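MucR Phosphodiesterase (Pseudomonas aeruginosa, PDB 5M1T) is a phosphodiesterase of the EAL-domain family, with magnesium ions and C2E bound in this model. Local coordinates at residues Glu98-Leu112 with Ser138-His152. Numbering follows the deposited sequence.
Sequences EWVLDEACRQMRLWL and SVRNALLRHSLEPSH
Asp102 OD1 takes two bonds, from Arg145 in the last turn of the other helix and from His146 just after it, on opposite faces of its carboxylate plane. His146 NE2 donates to Asp102 OD1 at 2.6 Å, nearly straight at 173° and in the ring plane, while Arg145 NH1 closes a salt bridge to Asp102 OD1 at 2.8 Å. The imidazole lies flat over the 98-112 backbone, with Arg106 N above its centre. At one end Ser138 OG donates to Glu98 OE1 on the syn side (2.8 Å); one water bridges Glu98 OE2 and Ser138 O and accepts from Arg145 NH2, and a second, at Glu98, is held by Arg145 NH1 only weakly. At the other, the chain turns off helix 135-145 in a Schellman motif with Ser147, at positive phi, as C-prime residue. Arg109, bent at chi2 and chi3, brings NH1 to Ser147 O (2.7 Å) and to Glu149 OE1 in a salt bridge (3.0 Å); its NH2 pairs with Asp113.

Beneath these polar groups runs an apolar seam. Leu101 CG sits on Ala142 CB at 3.8 Å, and Cys105 SG meets one branch of Leu148, CD2. With CG anti to the backbone N (chi1 -179°), Leu148 sends its other branch, CD1, to Met108 and Leu112. Leu112 CD2 makes a CH-pi contact over the His152 ring, whose ND1 bonds to Asn120.

Helices 98-112 and 138-145, crossing at -35° on the outside of the EAL barrel, are thus joined by apolar side chains within and hydrogen bonds and salt bridges along the rim; two donors on opposite faces of Asp102 OD1 fix its carboxylate.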
# COMPACT_ATOMS: atom_id res chain seq x y z
N GLU A 98 1.82 -3.84 13.62
CA GLU A 98 2.26 -5.22 13.91
C GLU A 98 1.90 -5.62 15.31
O GLU A 98 1.43 -6.70 15.54
CB GLU A 98 3.78 -5.37 13.74
CG GLU A 98 4.26 -5.25 12.31
CD GLU A 98 3.73 -6.35 11.42
OE1 GLU A 98 3.52 -6.04 10.25
OE2 GLU A 98 3.50 -7.51 11.86
N TRP A 99 2.15 -4.73 16.27
CA TRP A 99 1.89 -5.03 17.67
C TRP A 99 0.37 -5.14 17.91
O TRP A 99 -0.11 -6.05 18.57
CB TRP A 99 2.52 -4.00 18.60
CG TRP A 99 2.18 -4.33 19.99
CD1 TRP A 99 2.81 -5.23 20.78
CD2 TRP A 99 1.07 -3.84 20.74
NE1 TRP A 99 2.18 -5.32 21.98
CE2 TRP A 99 1.11 -4.47 22.00
CE3 TRP A 99 0.06 -2.92 20.48
CZ2 TRP A 99 0.18 -4.22 23.00
CZ3 TRP A 99 -0.87 -2.66 21.46
CH2 TRP A 99 -0.82 -3.31 22.71
N VAL A 100 -0.38 -4.21 17.34
CA VAL A 100 -1.85 -4.26 17.45
C VAL A 100 -2.43 -5.56 16.89
O VAL A 100 -3.21 -6.23 17.57
CB VAL A 100 -2.47 -3.05 16.73
CG1 VAL A 100 -3.93 -3.29 16.43
CG2 VAL A 100 -2.27 -1.79 17.56
N LEU A 101 -2.04 -5.92 15.68
CA LEU A 101 -2.52 -7.14 15.05
C LEU A 101 -2.16 -8.40 15.86
O LEU A 101 -3.00 -9.26 16.06
CB LEU A 101 -1.93 -7.25 13.64
CG LEU A 101 -2.38 -8.40 12.74
CD1 LEU A 101 -3.88 -8.48 12.56
CD2 LEU A 101 -1.69 -8.21 11.41
N ASP A 102 -0.91 -8.48 16.31
CA ASP A 102 -0.45 -9.58 17.16
C ASP A 102 -1.29 -9.75 18.44
O ASP A 102 -1.79 -10.81 18.69
CB ASP A 102 0.99 -9.34 17.60
CG ASP A 102 1.53 -10.46 18.44
OD1 ASP A 102 1.61 -11.59 17.92
OD2 ASP A 102 1.85 -10.23 19.63
N GLU A 103 -1.42 -8.68 19.21
CA GLU A 103 -2.17 -8.67 20.46
C GLU A 103 -3.66 -8.94 20.25
O GLU A 103 -4.31 -9.56 21.09
CB GLU A 103 -1.99 -7.31 21.16
CG GLU A 103 -2.82 -7.12 22.41
CD GLU A 103 -2.32 -7.92 23.62
OE1 GLU A 103 -1.30 -8.63 23.55
OE2 GLU A 103 -2.99 -7.84 24.67
N ALA A 104 -4.22 -8.45 19.15
CA ALA A 104 -5.62 -8.69 18.85
C ALA A 104 -5.82 -10.18 18.53
O ALA A 104 -6.80 -10.80 18.91
CB ALA A 104 -6.05 -7.85 17.66
N CYS A 105 -4.90 -10.74 17.77
CA CYS A 105 -5.01 -12.15 17.42
C CYS A 105 -4.80 -13.02 18.64
O CYS A 105 -5.46 -14.03 18.79
CB CYS A 105 -4.03 -12.53 16.29
SG CYS A 105 -4.53 -11.90 14.66
N ARG A 106 -3.91 -12.62 19.52
CA ARG A 106 -3.63 -13.35 20.75
C ARG A 106 -4.88 -13.38 21.60
O ARG A 106 -5.31 -14.43 22.11
CB ARG A 106 -2.51 -12.69 21.54
CG ARG A 106 -1.95 -13.56 22.66
CD ARG A 106 -0.90 -12.85 23.52
NE ARG A 106 -1.44 -11.67 24.19
CZ ARG A 106 -2.19 -11.68 25.31
NH1 ARG A 106 -2.48 -12.82 25.94
NH2 ARG A 106 -2.65 -10.54 25.82
N GLN A 107 -5.49 -12.21 21.74
CA GLN A 107 -6.69 -12.06 22.52
C GLN A 107 -7.87 -12.87 21.97
O GLN A 107 -8.60 -13.50 22.75
CB GLN A 107 -7.08 -10.60 22.62
CG GLN A 107 -8.11 -10.34 23.68
CD GLN A 107 -7.63 -10.76 25.08
OE1 GLN A 107 -6.58 -10.33 25.54
NE2 GLN A 107 -8.41 -11.59 25.73
N MET A 108 -8.08 -12.84 20.66
CA MET A 108 -9.19 -13.58 20.07
C MET A 108 -9.02 -15.08 20.31
O MET A 108 -9.97 -15.77 20.72
CB MET A 108 -9.32 -13.25 18.58
CG MET A 108 -10.59 -13.79 17.91
SD MET A 108 -12.19 -13.39 18.67
CE MET A 108 -12.10 -11.65 18.71
N ARG A 109 -7.80 -15.59 20.07
CA ARG A 109 -7.47 -16.97 20.37
C ARG A 109 -7.85 -17.33 21.81
O ARG A 109 -8.54 -18.30 22.04
CB ARG A 109 -5.99 -17.21 20.13
CG ARG A 109 -5.51 -18.65 20.28
CD ARG A 109 -6.01 -19.58 19.18
NE ARG A 109 -7.20 -20.31 19.59
CZ ARG A 109 -8.13 -20.80 18.76
NH1 ARG A 109 -8.04 -20.61 17.45
NH2 ARG A 109 -9.18 -21.47 19.25
N LEU A 110 -7.39 -16.54 22.77
CA LEU A 110 -7.68 -16.74 24.18
C LEU A 110 -9.21 -16.81 24.46
O LEU A 110 -9.72 -17.74 25.11
CB LEU A 110 -7.02 -15.61 24.98
CG LEU A 110 -7.04 -15.63 26.51
CD1 LEU A 110 -6.57 -16.97 27.03
CD2 LEU A 110 -6.10 -14.60 27.09
N TRP A 111 -9.93 -15.86 23.89
CA TRP A 111 -11.38 -15.85 23.98
C TRP A 111 -12.03 -17.06 23.36
O TRP A 111 -12.99 -17.57 23.93
CB TRP A 111 -11.96 -14.61 23.32
CG TRP A 111 -11.78 -13.36 24.12
CD1 TRP A 111 -11.70 -13.28 25.48
CD2 TRP A 111 -11.70 -12.02 23.63
NE1 TRP A 111 -11.56 -11.97 25.86
CE2 TRP A 111 -11.56 -11.17 24.74
CE3 TRP A 111 -11.73 -11.45 22.34
CZ2 TRP A 111 -11.45 -9.79 24.63
CZ3 TRP A 111 -11.63 -10.08 22.23
CH2 TRP A 111 -11.49 -9.26 23.37
N LEU A 112 -11.58 -17.46 22.18
CA LEU A 112 -12.13 -18.66 21.54
C LEU A 112 -11.91 -19.90 22.43
O LEU A 112 -12.79 -20.76 22.57
CB LEU A 112 -11.52 -18.89 20.16
CG LEU A 112 -11.97 -17.99 19.03
CD1 LEU A 112 -11.04 -18.17 17.84
CD2 LEU A 112 -13.39 -18.30 18.61
N SER A 138 1.80 -10.22 6.52
CA SER A 138 1.72 -9.91 7.96
C SER A 138 0.42 -10.42 8.59
O SER A 138 0.39 -10.86 9.75
CB SER A 138 1.86 -8.40 8.13
OG SER A 138 1.59 -7.97 9.45
N VAL A 139 -0.68 -10.36 7.83
CA VAL A 139 -1.94 -10.88 8.35
C VAL A 139 -1.84 -12.38 8.44
O VAL A 139 -2.10 -12.95 9.48
CB VAL A 139 -3.14 -10.43 7.49
CG1 VAL A 139 -4.37 -11.26 7.76
CG2 VAL A 139 -3.40 -8.95 7.73
N ARG A 140 -1.43 -13.01 7.35
CA ARG A 140 -1.23 -14.47 7.33
C ARG A 140 -0.30 -14.91 8.46
O ARG A 140 -0.62 -15.85 9.17
CB ARG A 140 -0.71 -14.93 5.96
CG ARG A 140 -0.23 -16.38 5.95
CD ARG A 140 0.05 -16.93 4.57
NE ARG A 140 0.46 -15.90 3.61
CZ ARG A 140 -0.28 -15.46 2.58
NH1 ARG A 140 -1.50 -15.95 2.34
NH2 ARG A 140 0.20 -14.51 1.78
N ASN A 141 0.84 -14.24 8.65
CA ASN A 141 1.78 -14.63 9.72
C ASN A 141 1.14 -14.51 11.12
O ASN A 141 1.35 -15.38 11.98
CB ASN A 141 3.07 -13.81 9.72
CG ASN A 141 3.90 -13.96 8.43
OD1 ASN A 141 3.65 -14.82 7.57
ND2 ASN A 141 4.89 -13.11 8.29
N ALA A 142 0.39 -13.43 11.37
CA ALA A 142 -0.22 -13.22 12.70
C ALA A 142 -1.28 -14.26 13.05
O ALA A 142 -1.40 -14.66 14.20
CB ALA A 142 -0.82 -11.83 12.82
N LEU A 143 -2.08 -14.66 12.07
CA LEU A 143 -3.09 -15.71 12.24
C LEU A 143 -2.41 -17.06 12.51
O LEU A 143 -2.82 -17.77 13.40
CB LEU A 143 -3.96 -15.83 10.99
CG LEU A 143 -4.80 -14.59 10.66
CD1 LEU A 143 -5.30 -14.68 9.23
CD2 LEU A 143 -5.92 -14.39 11.67
N LEU A 144 -1.36 -17.38 11.75
CA LEU A 144 -0.60 -18.62 11.95
C LEU A 144 0.09 -18.65 13.34
O LEU A 144 -0.06 -19.62 14.08
CB LEU A 144 0.41 -18.78 10.81
CG LEU A 144 1.24 -20.06 10.82
CD1 LEU A 144 0.38 -21.26 10.41
CD2 LEU A 144 2.45 -19.88 9.89
N ARG A 145 0.78 -17.58 13.70
CA ARG A 145 1.42 -17.44 15.02
C ARG A 145 0.51 -17.77 16.21
O ARG A 145 0.95 -18.35 17.20
CB ARG A 145 1.95 -16.00 15.18
CG ARG A 145 3.00 -15.79 16.26
CD ARG A 145 3.34 -14.29 16.41
NE ARG A 145 3.70 -13.70 15.13
CZ ARG A 145 3.23 -12.56 14.59
NH1 ARG A 145 2.32 -11.77 15.18
NH2 ARG A 145 3.67 -12.24 13.39
N HIS A 146 -0.76 -17.37 16.13
CA HIS A 146 -1.72 -17.55 17.22
C HIS A 146 -2.76 -18.62 16.92
O HIS A 146 -3.77 -18.68 17.59
CB HIS A 146 -2.39 -16.21 17.51
CG HIS A 146 -1.44 -15.18 18.03
ND1 HIS A 146 -0.97 -15.19 19.32
CD2 HIS A 146 -0.82 -14.15 17.41
CE1 HIS A 146 -0.11 -14.20 19.49
NE2 HIS A 146 -0.01 -13.55 18.34
N SER A 147 -2.51 -19.43 15.89
CA SER A 147 -3.45 -20.49 15.46
C SER A 147 -4.90 -20.00 15.41
O SER A 147 -5.82 -20.62 15.99
CB SER A 147 -3.34 -21.69 16.41
OG SER A 147 -2.00 -21.98 16.66
N LEU A 148 -5.11 -18.90 14.71
CA LEU A 148 -6.41 -18.24 14.70
C LEU A 148 -7.08 -18.39 13.34
O LEU A 148 -6.52 -17.98 12.33
CB LEU A 148 -6.26 -16.76 15.06
CG LEU A 148 -7.58 -15.97 15.10
CD1 LEU A 148 -8.55 -16.48 16.18
CD2 LEU A 148 -7.29 -14.51 15.28
N GLU A 149 -8.26 -18.97 13.32
CA GLU A 149 -9.00 -19.11 12.08
C GLU A 149 -9.26 -17.73 11.48
O GLU A 149 -9.68 -16.83 12.20
CB GLU A 149 -10.33 -19.83 12.32
CG GLU A 149 -10.15 -21.19 12.96
CD GLU A 149 -10.18 -21.12 14.50
OE1 GLU A 149 -9.79 -20.08 15.08
OE2 GLU A 149 -10.64 -22.10 15.12
N PRO A 150 -9.04 -17.58 10.17
CA PRO A 150 -9.10 -16.25 9.57
C PRO A 150 -10.47 -15.61 9.63
O PRO A 150 -10.55 -14.41 9.63
CB PRO A 150 -8.68 -16.51 8.13
CG PRO A 150 -7.86 -17.76 8.19
CD PRO A 150 -8.64 -18.59 9.18
N SER A 151 -11.53 -16.41 9.72
CA SER A 151 -12.89 -15.90 9.81
C SER A 151 -13.16 -15.15 11.12
O SER A 151 -14.15 -14.43 11.21
CB SER A 151 -13.92 -17.02 9.65
OG SER A 151 -13.68 -18.08 10.58
N HIS A 152 -12.28 -15.27 12.12
CA HIS A 152 -12.48 -14.55 13.39
C HIS A 152 -11.79 -13.19 13.45
O HIS A 152 -11.84 -12.50 14.47
CB HIS A 152 -12.05 -15.43 14.54
CG HIS A 152 -13.01 -16.55 14.81
ND1 HIS A 152 -14.34 -16.33 15.13
CD2 HIS A 152 -12.85 -17.89 14.78
CE1 HIS A 152 -14.95 -17.49 15.28
NE2 HIS A 152 -14.07 -18.45 15.07
O HOH W 1 2.74 -10.18 11.34
O HOH W 2 1.58 -8.83 13.77